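Local structure of histone-lysine N-methyltransferase, H3 lysine-9 specific SUVH4 (Arabidopsis thaliana, 4QEO) at residues G248-G253 and Y273-I278; E383-V388 and T452-R457; F468-L473 and V485-D490. The protein methylates histone H3 on a lysine that marks transcriptional repression, and binds methylated DNA, so linking histone methylation to the maintenance of non-CG DNA methylation. All coordinates share one frame; numbering follows the deposited sequence.

Contact 1. Residues G248-G253 and Y273-I278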
loop_
_atom_site.group_PDB
_atom_site.type_symbol
_atom_site.label_atom_id
_atom_site.label_comp_id
_atom_site.label_asym_id
_atom_site.label_seq_id
_atom_site.Cartn_x
_atom_site.Cartn_y
_atom_site.Cartn_z
ATOM N N GLY A 248 26.499 -6.840 1.220
ATOM C CA GLY A 248 26.712 -6.244 -0.082
ATOM C C GLY A 248 26.047 -7.247 -1.009
ATOM O O GLY A 248 26.137 -7.177 -2.238
ATOM N N LEU A 249 25.365 -8.198 -0.375
ATOM C CA LEU A 249 24.648 -9.275 -1.046
ATOM C C LEU A 249 23.365 -8.809 -1.724
ATOM O O LEU A 249 23.058 -9.211 -2.842
ATOM C CB LEU A 249 24.319 -10.379 -0.035
ATOM C CG LEU A 249 25.496 -11.227 0.464
ATOM C CD1 LEU A 249 25.020 -12.401 1.336
ATOM C CD2 LEU A 249 26.320 -11.733 -0.718
ATOM N N GLU A 250 22.597 -7.971 -1.038
ATOM C CA GLU A 250 21.380 -7.443 -1.631
ATOM C C GLU A 250 21.719 -6.422 -2.698
ATOM O O GLU A 250 22.689 -5.674 -2.580
ATOM C CB GLU A 250 20.456 -6.820 -0.573
ATOM C CG GLU A 250 19.921 -7.813 0.451
ATOM C CD GLU A 250 18.952 -8.834 -0.133
ATOM O OE1 GLU A 250 18.641 -8.771 -1.345
ATOM O OE2 GLU A 250 18.483 -9.697 0.638
ATOM N N PHE A 251 20.896 -6.393 -3.736
ATOM C CA PHE A 251 21.091 -5.490 -4.853
ATOM C C PHE A 251 21.029 -4.036 -4.394
ATOM O O PHE A 251 21.661 -3.155 -4.968
ATOM C CB PHE A 251 20.027 -5.768 -5.910
ATOM C CG PHE A 251 19.974 -4.744 -6.989
ATOM C CD1 PHE A 251 20.987 -4.659 -7.924
ATOM C CD2 PHE A 251 18.905 -3.865 -7.074
ATOM C CE1 PHE A 251 20.941 -3.715 -8.922
ATOM C CE2 PHE A 251 18.850 -2.918 -8.073
ATOM C CZ PHE A 251 19.870 -2.840 -8.999
ATOM N N LYS A 252 20.258 -3.799 -3.345
ATOM C CA LYS A 252 20.196 -2.492 -2.717
ATOM C C LYS A 252 20.585 -2.653 -1.267
ATOM O O LYS A 252 20.028 -3.494 -0.569
ATOM C CB LYS A 252 18.784 -1.946 -2.828
ATOM C CG LYS A 252 18.377 -1.678 -4.256
ATOM C CD LYS A 252 16.943 -1.231 -4.329
ATOM C CE LYS A 252 16.641 -0.596 -5.663
ATOM N NZ LYS A 252 16.325 0.847 -5.500
ATOM N N GLY A 253 21.552 -1.859 -0.816
ATOM C CA GLY A 253 22.046 -1.961 0.544
ATOM C C GLY A 253 20.959 -1.708 1.570
ATOM O O GLY A 253 20.039 -0.924 1.337
ATOM N N TYR A 273 24.317 -12.984 7.286
ATOM C CA TYR A 273 23.378 -12.744 6.205
ATOM C C TYR A 273 23.559 -13.714 5.055
ATOM O O TYR A 273 24.661 -13.862 4.533
ATOM C CB TYR A 273 23.531 -11.315 5.689
ATOM C CG TYR A 273 22.296 -10.796 4.995
ATOM C CD1 TYR A 273 22.017 -11.148 3.681
ATOM C CD2 TYR A 273 21.416 -9.945 5.652
ATOM C CE1 TYR A 273 20.890 -10.677 3.040
ATOM C CE2 TYR A 273 20.279 -9.468 5.018
ATOM C CZ TYR A 273 20.022 -9.832 3.711
ATOM O OH TYR A 273 18.896 -9.364 3.069
ATOM N N ILE A 274 22.466 -14.369 4.665
ATOM C CA ILE A 274 22.442 -15.203 3.471
ATOM C C ILE A 274 21.269 -14.818 2.566
ATOM O O ILE A 274 20.253 -14.295 3.037
ATOM C CB ILE A 274 22.359 -16.704 3.826
ATOM C CG1 ILE A 274 21.116 -16.990 4.665
ATOM C CG2 ILE A 274 23.611 -17.143 4.582
ATOM C CD1 ILE A 274 21.017 -18.434 5.148
ATOM N N LYS A 275 21.416 -15.066 1.268
ATOM C CA LYS A 275 20.350 -14.776 0.311
ATOM C C LYS A 275 19.625 -16.048 -0.098
ATOM O O LYS A 275 18.598 -15.998 -0.762
ATOM C CB LYS A 275 20.896 -14.068 -0.938
ATOM C CG LYS A 275 20.871 -12.534 -0.857
ATOM C CD LYS A 275 21.065 -11.874 -2.227
ATOM C CE LYS A 275 19.733 -11.608 -2.925
ATOM N NZ LYS A 275 19.906 -10.871 -4.219
ATOM N N SER A 276 20.172 -17.191 0.284
ATOM C CA SER A 276 19.613 -18.463 -0.138
ATOM C C SER A 276 19.353 -19.354 1.066
ATOM O O SER A 276 20.125 -19.355 2.025
ATOM C CB SER A 276 20.575 -19.185 -1.092
ATOM O OG SER A 276 20.619 -18.559 -2.365
ATOM N N LEU A 277 18.273 -20.129 0.995
ATOM C CA LEU A 277 17.969 -21.135 2.000
ATOM C C LEU A 277 19.130 -22.102 2.210
ATOM O O LEU A 277 19.826 -22.473 1.260
ATOM C CB LEU A 277 16.740 -21.936 1.575
ATOM C CG LEU A 277 15.423 -21.172 1.463
ATOM C CD1 LEU A 277 14.369 -22.077 0.855
ATOM C CD2 LEU A 277 14.983 -20.678 2.837
ATOM N N ILE A 278 19.343 -22.500 3.461
ATOM C CA ILE A 278 20.246 -23.600 3.773
ATOM C C ILE A 278 19.382 -24.764 4.250
ATOM O O ILE A 278 18.507 -24.586 5.087
ATOM C CB ILE A 278 21.243 -23.231 4.881
ATOM C CG1 ILE A 278 22.167 -22.101 4.419
ATOM C CG2 ILE A 278 22.048 -24.459 5.297
ATOM C CD1 ILE A 278 23.062 -21.571 5.528
HETATM O O HOH W 1 18.932 -8.168 -3.885
#
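Glu250 meets both Tyr273 and Lys275, one carboxylate oxygen for each. The hydrogen bond comes first: Tyr273 OH donates to Glu250 OE2 at 2.5 Å, a very short distance, with the oxygen lying at the ring edge in the ring plane. The carboxylate stands nearly perpendicular to that ring, 89° between planes. The bend of the Glu250 chain at chi2 (-68°) brings its carboxylate to the tyrosine hydroxyl. Tyr273 OH also takes part in a weak hydrogen bond with Phe455 N, beyond the two segments.

The charged pairing is looser. Glu250 OE1 and Lys275 NZ form a long salt bridge of 3.8 Å, bridged by a water that donates to Glu250 OE1 at 2.6 Å and accepts from Lys275 NZ and Phe251 N. With an alanine at Glu250, the Tyr273 hydroxyl would probably lose the acceptor of its short hydrogen bond, and Lys275 its nearby, water-bridged carboxylate.

Apolar packing lies at the more exposed side, on Leu249. Leu249 CD1 reaches Tyr273 CD1 at 4.0 Å, at the ring edge, as the two side chains run past one another in opposite directions, while Leu249 CB lies 4.1 Å from Lys275 CG.

The arrangement joins two loops of the pre-SET region beside the catalytic domain, where Tyr273 ends a short strand pairing in parallel with strand 452-453, its side chain about 7 Å from that of Arg457.

Contact 2. Residues E383-V388 and T452-R457. With SAH (S-adenosyl-L-homocysteine), chain E.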
loop_
_atom_site.group_PDB
_atom_site.type_symbol
_atom_site.label_atom_id
_atom_site.label_comp_id
_atom_site.label_asym_id
_atom_site.label_seq_id
_atom_site.Cartn_x
_atom_site.Cartn_y
_atom_site.Cartn_z
ATOM N N GLU A 383 11.546 -13.086 0.352
ATOM C CA GLU A 383 11.324 -14.431 0.829
ATOM C C GLU A 383 11.818 -14.470 2.266
ATOM O O GLU A 383 12.785 -13.801 2.615
ATOM C CB GLU A 383 12.105 -15.454 -0.020
ATOM C CG GLU A 383 11.782 -16.903 0.342
ATOM C CD GLU A 383 12.427 -17.935 -0.588
ATOM O OE1 GLU A 383 12.681 -17.621 -1.768
ATOM O OE2 GLU A 383 12.683 -19.069 -0.126
ATOM N N TYR A 384 11.154 -15.239 3.109
ATOM C CA TYR A 384 11.712 -15.504 4.424
ATOM C C TYR A 384 12.823 -16.555 4.279
ATOM O O TYR A 384 12.544 -17.735 4.083
ATOM C CB TYR A 384 10.622 -15.979 5.380
ATOM C CG TYR A 384 11.007 -15.883 6.839
ATOM C CD1 TYR A 384 11.696 -16.916 7.460
ATOM C CD2 TYR A 384 10.686 -14.763 7.593
ATOM C CE1 TYR A 384 12.057 -16.842 8.791
ATOM C CE2 TYR A 384 11.044 -14.678 8.931
ATOM C CZ TYR A 384 11.729 -15.728 9.523
ATOM O OH TYR A 384 12.092 -15.669 10.851
ATOM N N ILE A 385 14.074 -16.102 4.359
ATOM C CA ILE A 385 15.252 -16.968 4.230
ATOM C C ILE A 385 15.914 -17.277 5.584
ATOM O O ILE A 385 16.042 -16.404 6.448
ATOM C CB ILE A 385 16.298 -16.325 3.283
ATOM C CG1 ILE A 385 15.694 -16.084 1.891
ATOM C CG2 ILE A 385 17.560 -17.191 3.175
ATOM C CD1 ILE A 385 15.364 -17.351 1.129
ATOM N N GLY A 386 16.332 -18.524 5.758
ATOM C CA GLY A 386 17.002 -18.979 6.967
ATOM C C GLY A 386 17.441 -20.420 6.756
ATOM O O GLY A 386 17.557 -20.865 5.607
ATOM N N VAL A 387 17.677 -21.153 7.844
ATOM C CA VAL A 387 18.011 -22.572 7.749
ATOM C C VAL A 387 16.752 -23.419 7.868
ATOM O O VAL A 387 16.098 -23.407 8.905
ATOM C CB VAL A 387 18.981 -23.020 8.860
ATOM C CG1 VAL A 387 19.291 -24.518 8.722
ATOM C CG2 VAL A 387 20.257 -22.218 8.807
ATOM N N VAL A 388 16.415 -24.157 6.816
ATOM C CA VAL A 388 15.241 -25.025 6.857
ATOM C C VAL A 388 15.508 -26.249 7.730
ATOM O O VAL A 388 16.360 -27.076 7.404
ATOM C CB VAL A 388 14.835 -25.508 5.465
ATOM C CG1 VAL A 388 13.626 -26.424 5.569
ATOM C CG2 VAL A 388 14.534 -24.321 4.555
ATOM N N THR A 452 21.199 -17.294 11.063
ATOM C CA THR A 452 21.504 -16.868 9.710
ATOM C C THR A 452 20.223 -16.729 8.888
ATOM O O THR A 452 19.251 -17.461 9.100
ATOM C CB THR A 452 22.525 -17.829 9.048
ATOM O OG1 THR A 452 22.918 -17.317 7.773
ATOM C CG2 THR A 452 21.933 -19.201 8.876
ATOM N N GLY A 453 20.213 -15.768 7.973
ATOM C CA GLY A 453 19.040 -15.516 7.155
ATOM C C GLY A 453 19.186 -14.237 6.364
ATOM O O GLY A 453 20.237 -13.597 6.403
ATOM N N ASN A 454 18.142 -13.868 5.627
ATOM C CA ASN A 454 18.091 -12.552 4.999
ATOM C C ASN A 454 17.365 -11.560 5.927
ATOM O O ASN A 454 17.152 -11.863 7.103
ATOM C CB ASN A 454 17.437 -12.627 3.621
ATOM C CG ASN A 454 15.941 -12.866 3.691
ATOM O OD1 ASN A 454 15.404 -13.258 4.728
ATOM N ND2 ASN A 454 15.261 -12.640 2.575
ATOM N N PHE A 455 16.967 -10.401 5.404
ATOM C CA PHE A 455 16.418 -9.335 6.255
ATOM C C PHE A 455 15.010 -9.593 6.784
ATOM O O PHE A 455 14.547 -8.912 7.709
ATOM C CB PHE A 455 16.472 -7.967 5.552
ATOM C CG PHE A 455 15.423 -7.775 4.481
ATOM C CD1 PHE A 455 14.180 -7.239 4.793
ATOM C CD2 PHE A 455 15.690 -8.103 3.159
ATOM C CE1 PHE A 455 13.222 -7.055 3.818
ATOM C CE2 PHE A 455 14.735 -7.914 2.176
ATOM C CZ PHE A 455 13.500 -7.381 2.504
ATOM N N ALA A 456 14.334 -10.566 6.185
ATOM C CA ALA A 456 12.954 -10.887 6.528
ATOM C C ALA A 456 12.738 -11.067 8.023
ATOM O O ALA A 456 11.699 -10.671 8.552
ATOM C CB ALA A 456 12.506 -12.142 5.782
ATOM N N ARG A 457 13.720 -11.664 8.700
ATOM C CA ARG A 457 13.603 -11.948 10.132
ATOM C C ARG A 457 13.488 -10.697 11.018
ATOM O O ARG A 457 13.100 -10.794 12.186
ATOM C CB ARG A 457 14.775 -12.828 10.600
ATOM C CG ARG A 457 16.145 -12.240 10.299
ATOM C CD ARG A 457 16.784 -11.639 11.536
ATOM N NE ARG A 457 17.318 -12.675 12.413
ATOM C CZ ARG A 457 17.822 -12.453 13.624
ATOM N NH1 ARG A 457 18.282 -13.466 14.340
ATOM N NH2 ARG A 457 17.861 -11.223 14.119
HETATM N N SAH E . 12.138 -6.959 16.593
HETATM C CA SAH E . 12.758 -8.261 16.371
HETATM C CB SAH E . 12.451 -8.778 14.965
HETATM C CG SAH E . 11.182 -9.625 14.879
HETATM S SD SAH E . 11.437 -11.305 15.513
HETATM C C SAH E . 14.258 -8.218 16.652
HETATM O O SAH E . 15.018 -9.041 16.144
HETATM O OXT SAH E . 14.745 -7.360 17.396
HETATM C "C5'" SAH E . 9.969 -11.256 16.569
HETATM C "C4'" SAH E . 10.321 -10.798 17.976
HETATM O "O4'" SAH E . 10.293 -9.383 18.021
HETATM C "C3'" SAH E . 9.337 -11.314 19.013
HETATM O "O3'" SAH E . 9.890 -12.376 19.750
HETATM C "C2'" SAH E . 9.072 -10.129 19.915
HETATM O "O2'" SAH E . 9.883 -10.192 21.066
HETATM C "C1'" SAH E . 9.475 -8.931 19.081
HETATM N N9 SAH E . 8.245 -8.350 18.522
HETATM C C8 SAH E . 7.772 -8.504 17.242
HETATM N N7 SAH E . 6.605 -7.831 17.129
HETATM C C5 SAH E . 6.323 -7.264 18.324
HETATM C C6 SAH E . 5.263 -6.481 18.758
HETATM N N6 SAH E . 4.285 -6.165 17.913
HETATM N N1 SAH E . 5.239 -6.036 20.065
HETATM C C2 SAH E . 6.261 -6.368 20.934
HETATM N N3 SAH E . 7.313 -7.147 20.496
HETATM C C4 SAH E . 7.344 -7.583 19.211
HETATM O O HOH W 2 15.466 -13.980 7.500
#
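Asn454 reaches across to Ile385 and Glu383, and its side chain carries most of the polar contact. It starts at CB, 3.9 Å from Ile385 CB. The first torsion (chi1 72°) sets CG between the backbone N and the carbonyl carbon, and so directs the amide at the facing backbone, CG lying 3.5 Å from Ile385 CB. At the tip, ND2 donates to Glu383 O at 2.7 Å, arriving nearly along the C=O axis. OD1 accepts from Ile385 N at 3.2 Å, with that donor well above the carbonyl plane, 56° out of it, and takes a weaker bond from Ala456 N of its own segment. Both ends of the amide are thus held, which fixes its flip.

Behind it, the backbones come very close at Gly453, where a CB would clash with Ile385 O. Asn454 N makes a weak bond to that same oxygen. On one flank Val387 CG2 presses on Thr452 CG2 at 3.5 Å, a tight fit; on the other, Tyr384 CD2 packs on Ala456 CB at 3.7 Å, and the tyrosine also touches a basic side chain of the bound peptide.

This is a buried contact between two SET-domain segments. Arg457 belongs to the S-adenosyl-L-homocysteine pocket, Arg457 O lying 3.5 Å from the ligand's CB, and segment 452-457 leads directly into the Asn-His-Ser-Cys motif of SET domains, Asn460 to Cys463, whose Asn460 and His461 hydrogen-bond the same ligand.

Contact 3. Residues F468-L473 and V485-D490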
loop_
_atom_site.group_PDB
_atom_site.type_symbol
_atom_site.label_atom_id
_atom_site.label_comp_id
_atom_site.label_asym_id
_atom_site.label_seq_id
_atom_site.Cartn_x
_atom_site.Cartn_y
_atom_site.Cartn_z
ATOM N N PHE A 468 1.532 -9.417 3.730
ATOM C CA PHE A 468 0.970 -10.731 3.963
ATOM C C PHE A 468 1.908 -11.820 3.444
ATOM O O PHE A 468 2.772 -11.564 2.587
ATOM C CB PHE A 468 -0.427 -10.858 3.356
ATOM C CG PHE A 468 -0.445 -10.946 1.853
ATOM C CD1 PHE A 468 -0.412 -9.802 1.076
ATOM C CD2 PHE A 468 -0.528 -12.183 1.219
ATOM C CE1 PHE A 468 -0.450 -9.883 -0.308
ATOM C CE2 PHE A 468 -0.564 -12.275 -0.158
ATOM C CZ PHE A 468 -0.526 -11.121 -0.927
ATOM N N VAL A 469 1.730 -13.015 4.000
ATOM C CA VAL A 469 2.515 -14.194 3.678
ATOM C C VAL A 469 1.879 -14.974 2.544
ATOM O O VAL A 469 0.703 -15.332 2.608
ATOM C CB VAL A 469 2.611 -15.132 4.897
ATOM C CG1 VAL A 469 3.111 -16.506 4.476
ATOM C CG2 VAL A 469 3.509 -14.528 5.957
ATOM N N GLN A 470 2.673 -15.252 1.517
ATOM C CA GLN A 470 2.225 -16.020 0.371
ATOM C C GLN A 470 3.138 -17.227 0.158
ATOM O O GLN A 470 4.368 -17.074 0.007
ATOM C CB GLN A 470 2.212 -15.137 -0.878
ATOM C CG GLN A 470 1.822 -15.883 -2.130
ATOM C CD GLN A 470 0.411 -16.404 -2.063
ATOM O OE1 GLN A 470 -0.549 -15.630 -1.989
ATOM N NE2 GLN A 470 0.270 -17.722 -2.086
ATOM N N CYS A 471 2.549 -18.423 0.165
ATOM C CA CYS A 471 3.306 -19.635 -0.134
ATOM C C CYS A 471 3.554 -19.738 -1.631
ATOM O O CYS A 471 2.640 -19.569 -2.433
ATOM C CB CYS A 471 2.583 -20.890 0.369
ATOM S SG CYS A 471 2.663 -21.116 2.171
ATOM N N VAL A 472 4.804 -20.005 -1.994
ATOM C CA VAL A 472 5.193 -20.106 -3.394
ATOM C C VAL A 472 5.965 -21.408 -3.633
ATOM O O VAL A 472 6.884 -21.724 -2.879
ATOM C CB VAL A 472 6.103 -18.925 -3.804
ATOM C CG1 VAL A 472 6.536 -19.060 -5.264
ATOM C CG2 VAL A 472 5.408 -17.596 -3.558
ATOM N N LEU A 473 5.572 -22.159 -4.664
ATOM C CA LEU A 473 6.346 -23.308 -5.136
ATOM C C LEU A 473 6.981 -22.978 -6.491
ATOM O O LEU A 473 6.317 -22.447 -7.386
ATOM C CB LEU A 473 5.451 -24.548 -5.260
ATOM C CG LEU A 473 4.941 -25.148 -3.946
ATOM C CD1 LEU A 473 3.818 -26.149 -4.199
ATOM C CD2 LEU A 473 6.074 -25.795 -3.168
ATOM N N VAL A 485 6.957 -16.173 1.106
ATOM C CA VAL A 485 7.267 -14.856 0.546
ATOM C C VAL A 485 6.338 -13.740 1.068
ATOM O O VAL A 485 5.120 -13.860 1.053
ATOM C CB VAL A 485 7.240 -14.883 -1.005
ATOM C CG1 VAL A 485 7.622 -13.528 -1.572
ATOM C CG2 VAL A 485 8.193 -15.956 -1.546
ATOM N N LEU A 486 6.935 -12.656 1.531
ATOM C CA LEU A 486 6.208 -11.492 2.005
ATOM C C LEU A 486 5.941 -10.534 0.853
ATOM O O LEU A 486 6.888 -10.065 0.171
ATOM C CB LEU A 486 6.992 -10.790 3.117
ATOM C CG LEU A 486 7.143 -11.633 4.387
ATOM C CD1 LEU A 486 8.134 -11.000 5.358
ATOM C CD2 LEU A 486 5.799 -11.820 5.062
ATOM N N PHE A 487 4.643 -10.287 0.656
ATOM C CA PHE A 487 4.114 -9.364 -0.340
ATOM C C PHE A 487 3.433 -8.164 0.330
ATOM O O PHE A 487 2.849 -8.291 1.408
ATOM C CB PHE A 487 3.084 -10.085 -1.204
ATOM C CG PHE A 487 3.688 -10.966 -2.268
ATOM C CD1 PHE A 487 4.003 -12.292 -1.996
ATOM C CD2 PHE A 487 3.941 -10.466 -3.537
ATOM C CE1 PHE A 487 4.547 -13.106 -2.971
ATOM C CE2 PHE A 487 4.488 -11.277 -4.523
ATOM C CZ PHE A 487 4.800 -12.598 -4.232
ATOM N N ALA A 488 3.492 -7.002 -0.311
ATOM C CA ALA A 488 2.754 -5.849 0.179
ATOM C C ALA A 488 1.257 -6.088 0.003
ATOM O O ALA A 488 0.797 -6.375 -1.104
ATOM C CB ALA A 488 3.195 -4.576 -0.562
ATOM N N ALA A 489 0.502 -5.969 1.096
ATOM C CA ALA A 489 -0.956 -6.074 1.053
ATOM C C ALA A 489 -1.587 -4.740 0.661
ATOM O O ALA A 489 -2.728 -4.673 0.194
ATOM C CB ALA A 489 -1.492 -6.508 2.412
ATOM N N ASP A 490 -0.841 -3.670 0.880
ATOM C CA ASP A 490 -1.365 -2.336 0.664
ATOM C C ASP A 490 -0.321 -1.530 -0.057
ATOM O O ASP A 490 0.848 -1.913 -0.103
ATOM C CB ASP A 490 -1.651 -1.673 2.014
ATOM C CG ASP A 490 -2.576 -2.496 2.880
ATOM O OD1 ASP A 490 -3.735 -2.727 2.464
ATOM O OD2 ASP A 490 -2.149 -2.905 3.977
#
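Phe468 and Phe487 pair across the strands as a hydrogen-bonded antiparallel pair, and Gln470 with Val485 forms the next one. Four backbone bonds join the strands: Phe468 N to Phe487 O at 2.9 Å, Phe487 N to Phe468 O at 3.0 Å, and the matching two between Gln470 and Val485. Between them sits the non-hydrogen-bonded pair Val469 and Leu486, where Leu486 CA makes a CA-H...O contact with Phe468 O.

The apolar contacts divide between the two faces of the sheet. On the face of Phe468, Gln470, Val485 and Phe487, a first torsion of 73° sets the Phe468 ring between its backbone N and carbonyl carbon and turns it over the partner strand. Phe487 CB then lies over one ring face in a CH-pi contact, 4.0 Å from the ring centroid, while Ala489 CB touches the edge at CD1. Gln470 CB packs on Phe487 CD1 at 3.5 Å. On the other face, Val469 CG2 meets Leu486 CD2 at 3.7 Å.

One polar tip is satisfied beside this packing: Gln470 NE2 donates to Cys471 O, at 3.0 Å and nearly straight, as well as to Arg328 O.

The chemistry implies a hairpin held by sequence-independent backbone bonds, with side-chain packing, most of it apolar, probably fixing the register. The Phe468 ring also makes a cation-pi contact with a basic side chain of the bound peptide, which is consistent with the strand packing helping to position the ring for the peptide.

How the contacts relate
From the N terminus, contact 1 closes first, bringing two pre-SET loops together across 19 intervening residues, which include strand 256-257. Contact 2 comes next and spans 63 residues, part of them not modelled, with strands 403-405 and 445-448 among the rest. Contact 3 closes last, as a hairpin with 11 residues between its segments. The three follow in series; none nests in or crosses another. They are nevertheless joined in space: Ile274 N and Ile278 O of contact 1 probably hydrogen-bond to Gly453 O and Val388 N of contact 2, tying the pre-SET region to the SET core. Contacts 2 and 3 meet where Glu383 packs on Val485, strand 380-383 lying beside strand 483-488.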